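Local coordinates for period circadian protein homolog 2 (Mus musculus, PDB 3GDI) that acts as a mammalian circadian clock component, probably regulating transcription in the nucleus and pairing with partner proteins through its tandem PAS domains, at residues E101-C106 with P122-P127; F105-V110 with P192-E197; P206-L211 with S230-R235; T243-W248 with K267-P272. All coordinates share one frame; numbering follows the deposited sequence.

The four contacts follow the chain through two PAS domains, each with a five-stranded antiparallel sheet of order 2-1-5-4-3. Interaction 1 pairs the outermost strand 104-108 with strand 121-131 in the first sheet. Interaction 2 leaves from the same strand, sharing Phe105 and Cys106, and crosses to helix 192-195 of the second domain; its centre lies about 10 Å from that of interaction 1. Interactions 3 and 4 come later and sit in the second domain, with centres about 11 Å apart. They meet where strands 227-235 and 241-252 run side by side. Interaction 2 thus joins the two domains, and interactions 1 and 3 have centres about 30 Å apart.

Interaction 1. Residues E101-C106 with P122-P127; sequences EKSFFC and PFRMTP
The Phe104 ring has Met125 CB over one face, offset toward the rim. At its edge lie Cys106 SG, in plane, and Pro127 CD, 4.1 Å from Phe104 CE2. The ring of Tyr76 also meets it, the two planes nearly parallel. Met125 SD approaches the Phe104 ring obliquely, a Met-aromatic contact at 5.4 Å from the centroid. The Arg124 guanidinium carries Ser103 OG over one face, 3.5 Å from Arg124 NH2 but poorly angled for a bond. Arg124 has CG anti to the backbone N (chi1 -176°) and bends at chi2. This lays Arg124 CG against the Phe105 ring, an off-centre CH-pi contact with CG 4.2 Å from the centroid. These residues join strands 104-108 and 121-131, antiparallel neighbours in the PAS-A sheet. Phe104 and Met125 exchange two backbone bonds, and Met125 N to Phe104 O is the straighter at 167°. Cys106 and Phe123 form the next hydrogen-bonded pair. Phe105 and Arg124 lie between them as a non-hydrogen-bonded pair on the other face of the sheet. Replacing Arg124 by an alanine would probably cost the Phe105 ring the CH-pi contact of CG and leave Ser103 without the flat group beneath its hydroxyl. Ser103 OG and Thr126 OG1 are hydrogen-bonded at 2.8 Å.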
loop_
_atom_site.group_PDB
_atom_site.type_symbol
_atom_site.label_atom_id
_atom_site.label_comp_id
_atom_site.label_asym_id
_atom_site.label_seq_id
_atom_site.Cartn_x
_atom_site.Cartn_y
_atom_site.Cartn_z
ATOM N N GLU A 101 -7.718 -4.147 12.321
ATOM C CA GLU A 101 -8.878 -3.263 12.414
ATOM C C GLU A 101 -8.819 -2.223 11.302
ATOM O O GLU A 101 -7.767 -2.017 10.699
ATOM C CB GLU A 101 -8.907 -2.556 13.774
ATOM C CG GLU A 101 -10.161 -1.717 14.036
ATOM C CD GLU A 101 -11.432 -2.555 14.156
ATOM O OE1 GLU A 101 -11.467 -3.474 15.007
ATOM O OE2 GLU A 101 -12.398 -2.290 13.403
ATOM N N LYS A 102 -9.948 -1.575 11.032
ATOM C CA LYS A 102 -10.008 -0.552 9.991
ATOM C C LYS A 102 -9.801 0.843 10.569
ATOM O O LYS A 102 -10.595 1.747 10.319
ATOM C CB LYS A 102 -11.351 -0.616 9.250
ATOM C CG LYS A 102 -11.514 -1.875 8.388
ATOM C CD LYS A 102 -12.837 -1.903 7.627
ATOM C CE LYS A 102 -14.023 -2.035 8.567
ATOM N NZ LYS A 102 -15.309 -2.051 7.824
ATOM N N SER A 103 -8.728 1.000 11.345
ATOM C CA SER A 103 -8.377 2.277 11.959
ATOM C C SER A 103 -7.042 2.762 11.415
ATOM O O SER A 103 -6.173 1.958 11.082
ATOM C CB SER A 103 -8.273 2.136 13.479
ATOM O OG SER A 103 -9.548 1.943 14.058
ATOM N N PHE A 104 -6.880 4.077 11.330
ATOM C CA PHE A 104 -5.643 4.669 10.833
ATOM C C PHE A 104 -5.179 5.705 11.853
ATOM O O PHE A 104 -5.896 5.989 12.815
ATOM C CB PHE A 104 -5.886 5.316 9.459
ATOM C CG PHE A 104 -6.890 6.435 9.480
ATOM C CD1 PHE A 104 -6.475 7.762 9.480
ATOM C CD2 PHE A 104 -8.254 6.165 9.547
ATOM C CE1 PHE A 104 -7.399 8.802 9.549
ATOM C CE2 PHE A 104 -9.186 7.203 9.616
ATOM C CZ PHE A 104 -8.751 8.525 9.620
ATOM N N PHE A 105 -3.990 6.263 11.652
ATOM C CA PHE A 105 -3.454 7.261 12.576
ATOM C C PHE A 105 -3.242 8.639 11.957
ATOM O O PHE A 105 -2.871 8.766 10.796
ATOM C CB PHE A 105 -2.126 6.782 13.159
ATOM C CG PHE A 105 -2.223 5.480 13.887
ATOM C CD1 PHE A 105 -2.363 4.288 13.189
ATOM C CD2 PHE A 105 -2.171 5.443 15.273
ATOM C CE1 PHE A 105 -2.450 3.076 13.861
ATOM C CE2 PHE A 105 -2.258 4.238 15.953
ATOM C CZ PHE A 105 -2.397 3.050 15.243
ATOM N N CYS A 106 -3.464 9.668 12.765
ATOM C CA CYS A 106 -3.299 11.054 12.339
ATOM C C CYS A 106 -2.802 11.920 13.484
ATOM O O CYS A 106 -3.134 11.679 14.649
ATOM C CB CYS A 106 -4.627 11.626 11.837
ATOM S SG CYS A 106 -4.858 11.586 10.047
ATOM N N PRO A 122 -0.347 12.460 18.278
ATOM C CA PRO A 122 -0.836 11.304 17.526
ATOM C C PRO A 122 -2.195 10.820 18.026
ATOM O O PRO A 122 -2.451 10.803 19.224
ATOM C CB PRO A 122 0.271 10.274 17.730
ATOM C CG PRO A 122 0.787 10.610 19.090
ATOM C CD PRO A 122 0.862 12.112 19.045
ATOM N N PHE A 123 -3.063 10.436 17.097
ATOM C CA PHE A 123 -4.400 9.953 17.439
ATOM C C PHE A 123 -4.755 8.728 16.613
ATOM O O PHE A 123 -4.480 8.668 15.415
ATOM C CB PHE A 123 -5.447 11.042 17.178
ATOM C CG PHE A 123 -5.652 11.971 18.330
ATOM C CD1 PHE A 123 -6.598 11.681 19.310
ATOM C CD2 PHE A 123 -4.882 13.119 18.459
ATOM C CE1 PHE A 123 -6.772 12.517 20.406
ATOM C CE2 PHE A 123 -5.045 13.967 19.549
ATOM C CZ PHE A 123 -5.992 13.667 20.527
ATOM N N ARG A 124 -5.351 7.738 17.254
ATOM C CA ARG A 124 -5.759 6.553 16.531
ATOM C C ARG A 124 -7.204 6.842 16.220
ATOM O O ARG A 124 -7.949 7.253 17.105
ATOM C CB ARG A 124 -5.661 5.320 17.411
ATOM C CG ARG A 124 -5.994 4.037 16.683
ATOM C CD ARG A 124 -6.998 3.217 17.469
ATOM N NE ARG A 124 -7.231 1.915 16.853
ATOM C CZ ARG A 124 -8.188 1.072 17.224
ATOM N NH1 ARG A 124 -9.008 1.397 18.213
ATOM N NH2 ARG A 124 -8.323 -0.096 16.608
ATOM N N MET A 125 -7.608 6.643 14.974
ATOM C CA MET A 125 -8.980 6.927 14.606
ATOM C C MET A 125 -9.687 5.799 13.875
ATOM O O MET A 125 -9.095 5.114 13.043
ATOM C CB MET A 125 -9.018 8.192 13.759
ATOM C CG MET A 125 -8.351 9.374 14.422
ATOM S SD MET A 125 -8.752 10.900 13.576
ATOM C CE MET A 125 -7.635 10.805 12.158
ATOM N N THR A 126 -10.961 5.609 14.200
ATOM C CA THR A 126 -11.772 4.579 13.570
ATOM C C THR A 126 -12.903 5.317 12.865
ATOM O O THR A 126 -13.667 6.049 13.500
ATOM C CB THR A 126 -12.368 3.608 14.605
ATOM O OG1 THR A 126 -11.400 3.324 15.620
ATOM C CG2 THR A 126 -12.759 2.301 13.929
ATOM N N PRO A 127 -13.014 5.141 11.539
ATOM C CA PRO A 127 -14.023 5.769 10.686
ATOM C C PRO A 127 -15.321 4.990 10.505
ATOM O O PRO A 127 -15.306 3.797 10.189
ATOM C CB PRO A 127 -13.281 5.928 9.372
ATOM C CG PRO A 127 -12.541 4.637 9.301
ATOM C CD PRO A 127 -12.000 4.462 10.712
#

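Interaction 2. Residues F105-V110 with P192-E197; sequences FCRVSV and PQDLIE
Arg107 reaches Asp194 by a chain whose CG stands anti to the carbonyl carbon (chi1 -88°) and which then bends at chi2 and chi3. Asp194 also has its CG anti to the carbonyl carbon, and the two side chains come from opposite directions. The contact joins the two PAS domains: outer strand 104-108 of the first meets the short helix about 192-195 of the second. Arg107 grips the carboxylate end-on, with one nitrogen to each oxygen. NH2 of Arg107 meets Asp194 OD1 at 2.9 Å, on the oxygen's syn lone pair and within the guanidinium plane. This bond is nearly straight, at 169°. NH1 of Arg107 meets Asp194 OD2 at 3.0 Å, tilted from both planes; the two flat groups are turned 50° apart. The charges have further partners. Arg107 NH2 also forms a salt bridge with Asp69 of the first domain, and Asp194 OD2 accepts a bond from the backbone N of Leu191. Beside the ion pair lies an apolar patch, where Phe105 and Pro192 cross at about a right angle. Val185 of helix 184-188 touches both. The nearest atoms of the pair are Phe105 CD1 and Pro192 CD, 3.6 Å apart.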
loop_
_atom_site.group_PDB
_atom_site.type_symbol
_atom_site.label_atom_id
_atom_site.label_comp_id
_atom_site.label_asym_id
_atom_site.label_seq_id
_atom_site.Cartn_x
_atom_site.Cartn_y
_atom_site.Cartn_z
ATOM N N PHE A 105 -3.990 6.263 11.652
ATOM C CA PHE A 105 -3.454 7.261 12.576
ATOM C C PHE A 105 -3.242 8.639 11.957
ATOM O O PHE A 105 -2.871 8.766 10.796
ATOM C CB PHE A 105 -2.126 6.782 13.159
ATOM C CG PHE A 105 -2.223 5.480 13.887
ATOM C CD1 PHE A 105 -2.363 4.288 13.189
ATOM C CD2 PHE A 105 -2.171 5.443 15.273
ATOM C CE1 PHE A 105 -2.450 3.076 13.861
ATOM C CE2 PHE A 105 -2.258 4.238 15.953
ATOM C CZ PHE A 105 -2.397 3.050 15.243
ATOM N N CYS A 106 -3.464 9.668 12.765
ATOM C CA CYS A 106 -3.299 11.054 12.339
ATOM C C CYS A 106 -2.802 11.920 13.484
ATOM O O CYS A 106 -3.134 11.679 14.649
ATOM C CB CYS A 106 -4.627 11.626 11.837
ATOM S SG CYS A 106 -4.858 11.586 10.047
ATOM N N ARG A 107 -1.988 12.917 13.150
ATOM C CA ARG A 107 -1.473 13.848 14.147
ATOM C C ARG A 107 -2.396 15.061 14.080
ATOM O O ARG A 107 -2.596 15.638 13.013
ATOM C CB ARG A 107 -0.030 14.228 13.816
ATOM C CG ARG A 107 1.001 13.272 14.423
ATOM C CD ARG A 107 2.268 13.135 13.579
ATOM N NE ARG A 107 1.999 12.384 12.355
ATOM C CZ ARG A 107 2.905 11.690 11.667
ATOM N NH1 ARG A 107 4.168 11.635 12.071
ATOM N NH2 ARG A 107 2.541 11.042 10.569
ATOM N N VAL A 108 -2.977 15.424 15.217
ATOM C CA VAL A 108 -3.910 16.547 15.274
ATOM C C VAL A 108 -3.378 17.710 16.104
ATOM O O VAL A 108 -2.655 17.509 17.076
ATOM C CB VAL A 108 -5.268 16.092 15.861
ATOM C CG1 VAL A 108 -6.299 17.212 15.745
ATOM C CG2 VAL A 108 -5.747 14.842 15.134
ATOM N N SER A 109 -3.742 18.924 15.708
ATOM C CA SER A 109 -3.311 20.134 16.405
ATOM C C SER A 109 -4.329 21.253 16.283
ATOM O O SER A 109 -4.789 21.557 15.183
ATOM C CB SER A 109 -1.984 20.641 15.839
ATOM O OG SER A 109 -1.681 21.935 16.341
ATOM N N VAL A 110 -4.673 21.865 17.413
ATOM C CA VAL A 110 -5.618 22.977 17.416
ATOM C C VAL A 110 -4.810 24.251 17.162
ATOM O O VAL A 110 -4.805 25.181 17.974
ATOM C CB VAL A 110 -6.365 23.087 18.772
ATOM C CG1 VAL A 110 -7.380 24.224 18.728
ATOM C CG2 VAL A 110 -7.073 21.775 19.079
ATOM N N PRO A 192 2.042 4.637 10.755
ATOM C CA PRO A 192 2.232 3.766 9.587
ATOM C C PRO A 192 2.675 4.439 8.295
ATOM O O PRO A 192 3.576 3.952 7.621
ATOM C CB PRO A 192 0.883 3.079 9.448
ATOM C CG PRO A 192 0.430 2.963 10.887
ATOM C CD PRO A 192 0.760 4.342 11.423
ATOM N N GLN A 193 2.062 5.570 7.964
ATOM C CA GLN A 193 2.368 6.276 6.731
ATOM C C GLN A 193 3.756 6.878 6.635
ATOM O O GLN A 193 4.189 7.242 5.536
ATOM C CB GLN A 193 1.330 7.374 6.473
ATOM C CG GLN A 193 1.198 8.422 7.567
ATOM C CD GLN A 193 0.102 8.092 8.590
ATOM O OE1 GLN A 193 -0.434 8.986 9.238
ATOM N NE2 GLN A 193 -0.229 6.810 8.732
ATOM N N ASP A 194 4.452 6.999 7.766
ATOM C CA ASP A 194 5.794 7.565 7.748
ATOM C C ASP A 194 6.814 6.555 7.249
ATOM O O ASP A 194 7.839 6.928 6.684
ATOM C CB ASP A 194 6.225 8.021 9.137
ATOM C CG ASP A 194 5.285 9.035 9.739
ATOM O OD1 ASP A 194 4.685 9.822 8.976
ATOM O OD2 ASP A 194 5.166 9.052 10.986
ATOM N N LEU A 195 6.515 5.276 7.460
ATOM C CA LEU A 195 7.399 4.177 7.080
ATOM C C LEU A 195 7.016 3.428 5.807
ATOM O O LEU A 195 7.871 2.815 5.179
ATOM C CB LEU A 195 7.491 3.176 8.238
ATOM C CG LEU A 195 8.245 3.717 9.449
ATOM C CD1 LEU A 195 8.059 2.841 10.680
ATOM C CD2 LEU A 195 9.707 3.804 9.058
ATOM N N ILE A 196 5.746 3.466 5.421
ATOM C CA ILE A 196 5.336 2.753 4.219
ATOM C C ILE A 196 6.036 3.298 2.978
ATOM O O ILE A 196 6.023 4.499 2.736
ATOM C CB ILE A 196 3.806 2.824 4.013
ATOM C CG1 ILE A 196 3.092 2.045 5.115
ATOM C CG2 ILE A 196 3.430 2.215 2.678
ATOM C CD1 ILE A 196 1.575 2.113 5.023
ATOM N N GLU A 197 6.649 2.401 2.204
ATOM C CA GLU A 197 7.361 2.751 0.973
ATOM C C GLU A 197 8.753 3.350 1.169
ATOM O O GLU A 197 9.319 3.927 0.231
ATOM C CB GLU A 197 6.533 3.722 0.122
ATOM C CG GLU A 197 5.149 3.222 -0.272
ATOM C CD GLU A 197 5.186 2.147 -1.335
ATOM O OE1 GLU A 197 4.109 1.825 -1.878
ATOM O OE2 GLU A 197 6.281 1.624 -1.629
#

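Interaction 3. Residues P206-L211 with S230-R235; sequences PSDRPL and SPIRFR
The turn leading into helix 209-221 of the second PAS domain packs here against strand 227-235, an outer strand of that domain's antiparallel sheet. Asp208 carries the contact. Its side chain sets out toward the strand, and one oxygen, OD1, takes two bonds from Arg233. The backbone N of Arg233 gives the first to Asp208 OD1 at 2.9 Å, using the anti lone pair, away from OD2. Arg233 NE gives the second to the same Asp208 OD1, long and weak at 3.5 Å but nearly straight at 175°, as part of a salt bridge. The arginine bends at chi3 (-60°), which folds its guanidinium back so that Asp208 OD1 lies at the edge of the group, in its plane. Carboxylate and guanidinium planes stand 42° apart. Ser207 CB also lies at that edge, 3.8 Å from Arg233 NH2. An apolar cluster sits beside the polar one. Ile232 CD1 touches Asp208 CB and, at 3.8 Å, Leu211 CD2 from the first turn of the helix. The side chains of Leu211 and Ile232 run alongside one another with opposite headings. Next to the contact, Arg233 is also bonded through its backbone to His205. An alanine in place of Asp208 would probably leave the backbone N-H of Arg233 without this acceptor and its guanidinium freer to swing away. One carboxylate oxygen thus serves both backbone and side chain of the same residue. It is likely to fix the start of the helix to the strand and to offset part of the arginine's charge.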
loop_
_atom_site.group_PDB
_atom_site.type_symbol
_atom_site.label_atom_id
_atom_site.label_comp_id
_atom_site.label_asym_id
_atom_site.label_seq_id
_atom_site.Cartn_x
_atom_site.Cartn_y
_atom_site.Cartn_z
ATOM N N PRO A 206 23.391 1.724 11.478
ATOM C CA PRO A 206 24.395 1.489 10.433
ATOM C C PRO A 206 25.280 0.251 10.629
ATOM O O PRO A 206 25.827 -0.277 9.669
ATOM C CB PRO A 206 25.193 2.804 10.404
ATOM C CG PRO A 206 24.875 3.477 11.716
ATOM C CD PRO A 206 23.426 3.123 11.932
ATOM N N SER A 207 25.415 -0.223 11.861
ATOM C CA SER A 207 26.239 -1.407 12.121
ATOM C C SER A 207 25.452 -2.718 12.058
ATOM O O SER A 207 26.029 -3.796 12.165
ATOM C CB SER A 207 26.916 -1.296 13.489
ATOM O OG SER A 207 27.743 -0.147 13.549
ATOM N N ASP A 208 24.136 -2.622 11.893
ATOM C CA ASP A 208 23.292 -3.803 11.810
ATOM C C ASP A 208 22.695 -3.942 10.414
ATOM O O ASP A 208 21.827 -4.779 10.182
ATOM C CB ASP A 208 22.186 -3.724 12.858
ATOM C CG ASP A 208 22.726 -3.793 14.279
ATOM O OD1 ASP A 208 21.941 -3.579 15.238
ATOM O OD2 ASP A 208 23.939 -4.068 14.435
ATOM N N ARG A 209 23.161 -3.118 9.482
ATOM C CA ARG A 209 22.671 -3.174 8.116
ATOM C C ARG A 209 23.259 -4.350 7.347
ATOM O O ARG A 209 22.532 -5.099 6.690
ATOM C CB ARG A 209 22.971 -1.868 7.398
ATOM C CG ARG A 209 22.060 -0.779 7.842
ATOM C CD ARG A 209 22.377 0.538 7.208
ATOM N NE ARG A 209 21.493 1.545 7.775
ATOM C CZ ARG A 209 21.684 2.853 7.680
ATOM N NH1 ARG A 209 22.739 3.322 7.031
ATOM N NH2 ARG A 209 20.824 3.689 8.249
ATOM N N PRO A 210 24.589 -4.517 7.395
ATOM C CA PRO A 210 25.178 -5.649 6.672
ATOM C C PRO A 210 24.566 -6.970 7.155
ATOM O O PRO A 210 24.509 -7.951 6.415
ATOM C CB PRO A 210 26.661 -5.532 7.010
ATOM C CG PRO A 210 26.854 -4.041 7.104
ATOM C CD PRO A 210 25.636 -3.602 7.891
ATOM N N LEU A 211 24.109 -6.991 8.401
ATOM C CA LEU A 211 23.498 -8.196 8.952
ATOM C C LEU A 211 22.274 -8.574 8.134
ATOM O O LEU A 211 21.964 -9.753 7.984
ATOM C CB LEU A 211 23.074 -7.985 10.411
ATOM C CG LEU A 211 24.123 -7.981 11.528
ATOM C CD1 LEU A 211 25.209 -6.947 11.246
ATOM C CD2 LEU A 211 23.426 -7.681 12.858
ATOM N N SER A 230 18.818 -11.949 16.811
ATOM C CA SER A 230 18.912 -10.815 17.715
ATOM C C SER A 230 20.362 -10.641 18.131
ATOM O O SER A 230 21.134 -11.600 18.109
ATOM C CB SER A 230 18.045 -11.059 18.948
ATOM O OG SER A 230 18.192 -12.390 19.395
ATOM N N PRO A 231 20.752 -9.413 18.511
ATOM C CA PRO A 231 19.853 -8.261 18.539
ATOM C C PRO A 231 20.025 -7.412 17.286
ATOM O O PRO A 231 21.052 -7.474 16.613
ATOM C CB PRO A 231 20.324 -7.515 19.765
ATOM C CG PRO A 231 21.823 -7.602 19.575
ATOM C CD PRO A 231 22.034 -9.073 19.153
ATOM N N ILE A 232 19.009 -6.623 16.982
ATOM C CA ILE A 232 19.043 -5.722 15.850
ATOM C C ILE A 232 18.577 -4.404 16.451
ATOM O O ILE A 232 17.675 -4.394 17.285
ATOM C CB ILE A 232 18.051 -6.175 14.730
ATOM C CG1 ILE A 232 18.709 -7.216 13.818
ATOM C CG2 ILE A 232 17.605 -4.984 13.900
ATOM C CD1 ILE A 232 19.751 -6.638 12.890
ATOM N N ARG A 233 19.199 -3.301 16.060
ATOM C CA ARG A 233 18.793 -2.004 16.571
ATOM C C ARG A 233 17.982 -1.279 15.511
ATOM O O ARG A 233 18.389 -1.194 14.361
ATOM C CB ARG A 233 20.016 -1.204 16.994
ATOM C CG ARG A 233 20.537 -1.654 18.349
ATOM C CD ARG A 233 21.845 -1.008 18.699
ATOM N NE ARG A 233 22.870 -1.344 17.716
ATOM C CZ ARG A 233 24.123 -0.902 17.758
ATOM N NH1 ARG A 233 24.514 -0.101 18.744
ATOM N NH2 ARG A 233 24.986 -1.263 16.810
ATOM N N PHE A 234 16.822 -0.775 15.915
ATOM C CA PHE A 234 15.894 -0.083 15.026
ATOM C C PHE A 234 15.703 1.362 15.509
ATOM O O PHE A 234 15.438 1.591 16.697
ATOM C CB PHE A 234 14.558 -0.819 15.068
ATOM C CG PHE A 234 13.628 -0.470 13.948
ATOM C CD1 PHE A 234 13.502 -1.322 12.844
ATOM C CD2 PHE A 234 12.862 0.691 13.995
ATOM C CE1 PHE A 234 12.620 -1.023 11.801
ATOM C CE2 PHE A 234 11.981 1.000 12.958
ATOM C CZ PHE A 234 11.859 0.140 11.858
ATOM N N ARG A 235 15.827 2.332 14.605
ATOM C CA ARG A 235 15.673 3.731 14.977
ATOM C C ARG A 235 14.224 4.169 15.158
ATOM O O ARG A 235 13.352 3.834 14.355
ATOM C CB ARG A 235 16.344 4.631 13.945
ATOM C CG ARG A 235 16.284 6.115 14.295
ATOM C CD ARG A 235 17.373 6.901 13.571
ATOM N NE ARG A 235 17.391 6.605 12.144
ATOM C CZ ARG A 235 16.426 6.950 11.299
ATOM N NH1 ARG A 235 16.518 6.631 10.015
ATOM N NH2 ARG A 235 15.373 7.629 11.739
#

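Interaction 4. Residues T243-W248 with K267-P272; sequences TLDTSW and KVRVGP
Thr243 O is gripped by two successive backbone N-H groups. Arg269 N bonds it at 2.8 Å, and Val270 N bonds it weakly at 3.3 Å. Two successive residues, Arg269 and Val270, thus stand across from the single Thr243, a classic beta bulge. It lies on the hairpin of strands 241-252 and 259-268, where the chain bends sharply at Arg269. Thr243 N returns a bond to Val270 O. Further along, Asp245 and Lys267 form a regular antiparallel hydrogen-bonded pair, with Asp245 N to Lys267 O at 2.8 Å. Thr243 and Val270 lie side by side, their CB atoms 3.8 Å apart. On the same face of the sheet as these two, the Asp245 carboxylate meets two cations. Asp245 OD2 takes the firmer salt bridge from Arg269 NH1 at 2.9 Å. The flat groups are turned 70° from each other, and the side chains cross at about a right angle. Lys267 NZ makes a weak one to Asp245 OD1 at 3.4 Å. Its chain runs alongside the aspartate in the same direction, while Arg269, with CG anti to the backbone N (chi1 -156°), comes across. With one oxygen for each base, Asp245 probably offsets much of the positive charge of Lys267 and Arg269.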
loop_
_atom_site.group_PDB
_atom_site.type_symbol
_atom_site.label_atom_id
_atom_site.label_comp_id
_atom_site.label_asym_id
_atom_site.label_seq_id
_atom_site.Cartn_x
_atom_site.Cartn_y
_atom_site.Cartn_z
ATOM N N THR A 243 16.392 -1.905 21.019
ATOM C CA THR A 243 16.973 -3.190 20.669
ATOM C C THR A 243 15.891 -4.226 20.496
ATOM O O THR A 243 15.094 -4.470 21.399
ATOM C CB THR A 243 17.968 -3.648 21.742
ATOM O OG1 THR A 243 19.061 -2.726 21.775
ATOM C CG2 THR A 243 18.491 -5.042 21.452
ATOM N N LEU A 244 15.881 -4.845 19.324
ATOM C CA LEU A 244 14.884 -5.847 18.997
ATOM C C LEU A 244 15.377 -7.289 18.980
ATOM O O LEU A 244 16.548 -7.565 18.719
ATOM C CB LEU A 244 14.287 -5.528 17.627
ATOM C CG LEU A 244 13.365 -4.318 17.450
ATOM C CD1 LEU A 244 13.859 -3.144 18.249
ATOM C CD2 LEU A 244 13.291 -3.973 15.973
ATOM N N ASP A 245 14.451 -8.191 19.291
ATOM C CA ASP A 245 14.661 -9.633 19.246
ATOM C C ASP A 245 13.672 -9.938 18.126
ATOM O O ASP A 245 12.467 -9.724 18.273
ATOM C CB ASP A 245 14.218 -10.319 20.543
ATOM C CG ASP A 245 15.236 -10.166 21.661
ATOM O OD1 ASP A 245 14.979 -10.654 22.788
ATOM O OD2 ASP A 245 16.298 -9.562 21.417
ATOM N N THR A 246 14.176 -10.421 16.999
ATOM C CA THR A 246 13.302 -10.653 15.872
ATOM C C THR A 246 13.167 -12.064 15.370
ATOM O O THR A 246 14.090 -12.867 15.451
ATOM C CB THR A 246 13.736 -9.780 14.685
ATOM O OG1 THR A 246 13.747 -8.401 15.085
ATOM C CG2 THR A 246 12.787 -9.963 13.515
ATOM N N SER A 247 11.986 -12.343 14.842
ATOM C CA SER A 247 11.671 -13.629 14.250
ATOM C C SER A 247 11.349 -13.292 12.790
ATOM O O SER A 247 10.491 -12.459 12.520
ATOM C CB SER A 247 10.460 -14.244 14.936
ATOM O OG SER A 247 9.874 -15.232 14.106
ATOM N N TRP A 248 12.047 -13.924 11.856
ATOM C CA TRP A 248 11.836 -13.643 10.445
ATOM C C TRP A 248 11.151 -14.753 9.649
ATOM O O TRP A 248 11.383 -15.939 9.884
ATOM C CB TRP A 248 13.166 -13.310 9.769
ATOM C CG TRP A 248 13.819 -12.065 10.278
ATOM C CD1 TRP A 248 14.862 -11.985 11.158
ATOM C CD2 TRP A 248 13.452 -10.707 9.962
ATOM N NE1 TRP A 248 15.166 -10.664 11.411
ATOM C CE2 TRP A 248 14.313 -9.860 10.694
ATOM C CE3 TRP A 248 12.471 -10.128 9.137
ATOM C CZ2 TRP A 248 14.224 -8.465 10.629
ATOM C CZ3 TRP A 248 12.381 -8.745 9.073
ATOM C CH2 TRP A 248 13.255 -7.928 9.818
ATOM N N LYS A 267 10.189 -7.986 19.054
ATOM C CA LYS A 267 9.986 -7.853 20.484
ATOM C C LYS A 267 11.060 -6.882 20.931
ATOM O O LYS A 267 12.257 -7.153 20.775
ATOM C CB LYS A 267 10.164 -9.205 21.172
ATOM C CG LYS A 267 9.423 -9.321 22.495
ATOM C CD LYS A 267 10.360 -9.195 23.695
ATOM C CE LYS A 267 11.218 -10.453 23.865
ATOM N NZ LYS A 267 12.294 -10.277 24.885
ATOM N N VAL A 268 10.642 -5.731 21.446
ATOM C CA VAL A 268 11.615 -4.757 21.900
ATOM C C VAL A 268 12.082 -5.170 23.278
ATOM O O VAL A 268 11.336 -5.130 24.253
ATOM C CB VAL A 268 11.048 -3.298 21.892
ATOM C CG1 VAL A 268 9.570 -3.309 21.614
ATOM C CG2 VAL A 268 11.369 -2.587 23.192
ATOM N N ARG A 269 13.334 -5.601 23.334
ATOM C CA ARG A 269 13.938 -6.061 24.567
ATOM C C ARG A 269 14.487 -4.883 25.373
ATOM O O ARG A 269 14.545 -4.935 26.607
ATOM C CB ARG A 269 15.047 -7.052 24.239
ATOM C CG ARG A 269 15.365 -8.016 25.362
ATOM C CD ARG A 269 16.506 -8.918 24.943
ATOM N NE ARG A 269 17.681 -8.128 24.585
ATOM C CZ ARG A 269 18.628 -8.552 23.760
ATOM N NH1 ARG A 269 18.528 -9.754 23.208
ATOM N NH2 ARG A 269 19.676 -7.785 23.490
ATOM N N VAL A 270 14.890 -3.827 24.674
ATOM C CA VAL A 270 15.409 -2.629 25.330
ATOM C C VAL A 270 14.843 -1.379 24.665
ATOM O O VAL A 270 15.161 -1.072 23.521
ATOM C CB VAL A 270 16.955 -2.574 25.279
ATOM C CG1 VAL A 270 17.445 -1.330 25.986
ATOM C CG2 VAL A 270 17.545 -3.818 25.925
ATOM N N GLY A 271 13.981 -0.673 25.388
ATOM C CA GLY A 271 13.380 0.541 24.869
ATOM C C GLY A 271 14.407 1.641 24.747
ATOM O O GLY A 271 15.575 1.428 25.073
ATOM N N PRO A 272 14.002 2.839 24.293
ATOM C CA PRO A 272 14.899 3.987 24.123
ATOM C C PRO A 272 15.277 4.664 25.444
ATOM O O PRO A 272 14.690 4.381 26.489
ATOM C CB PRO A 272 14.094 4.908 23.214
ATOM C CG PRO A 272 12.701 4.717 23.731
ATOM C CD PRO A 272 12.613 3.204 23.942
#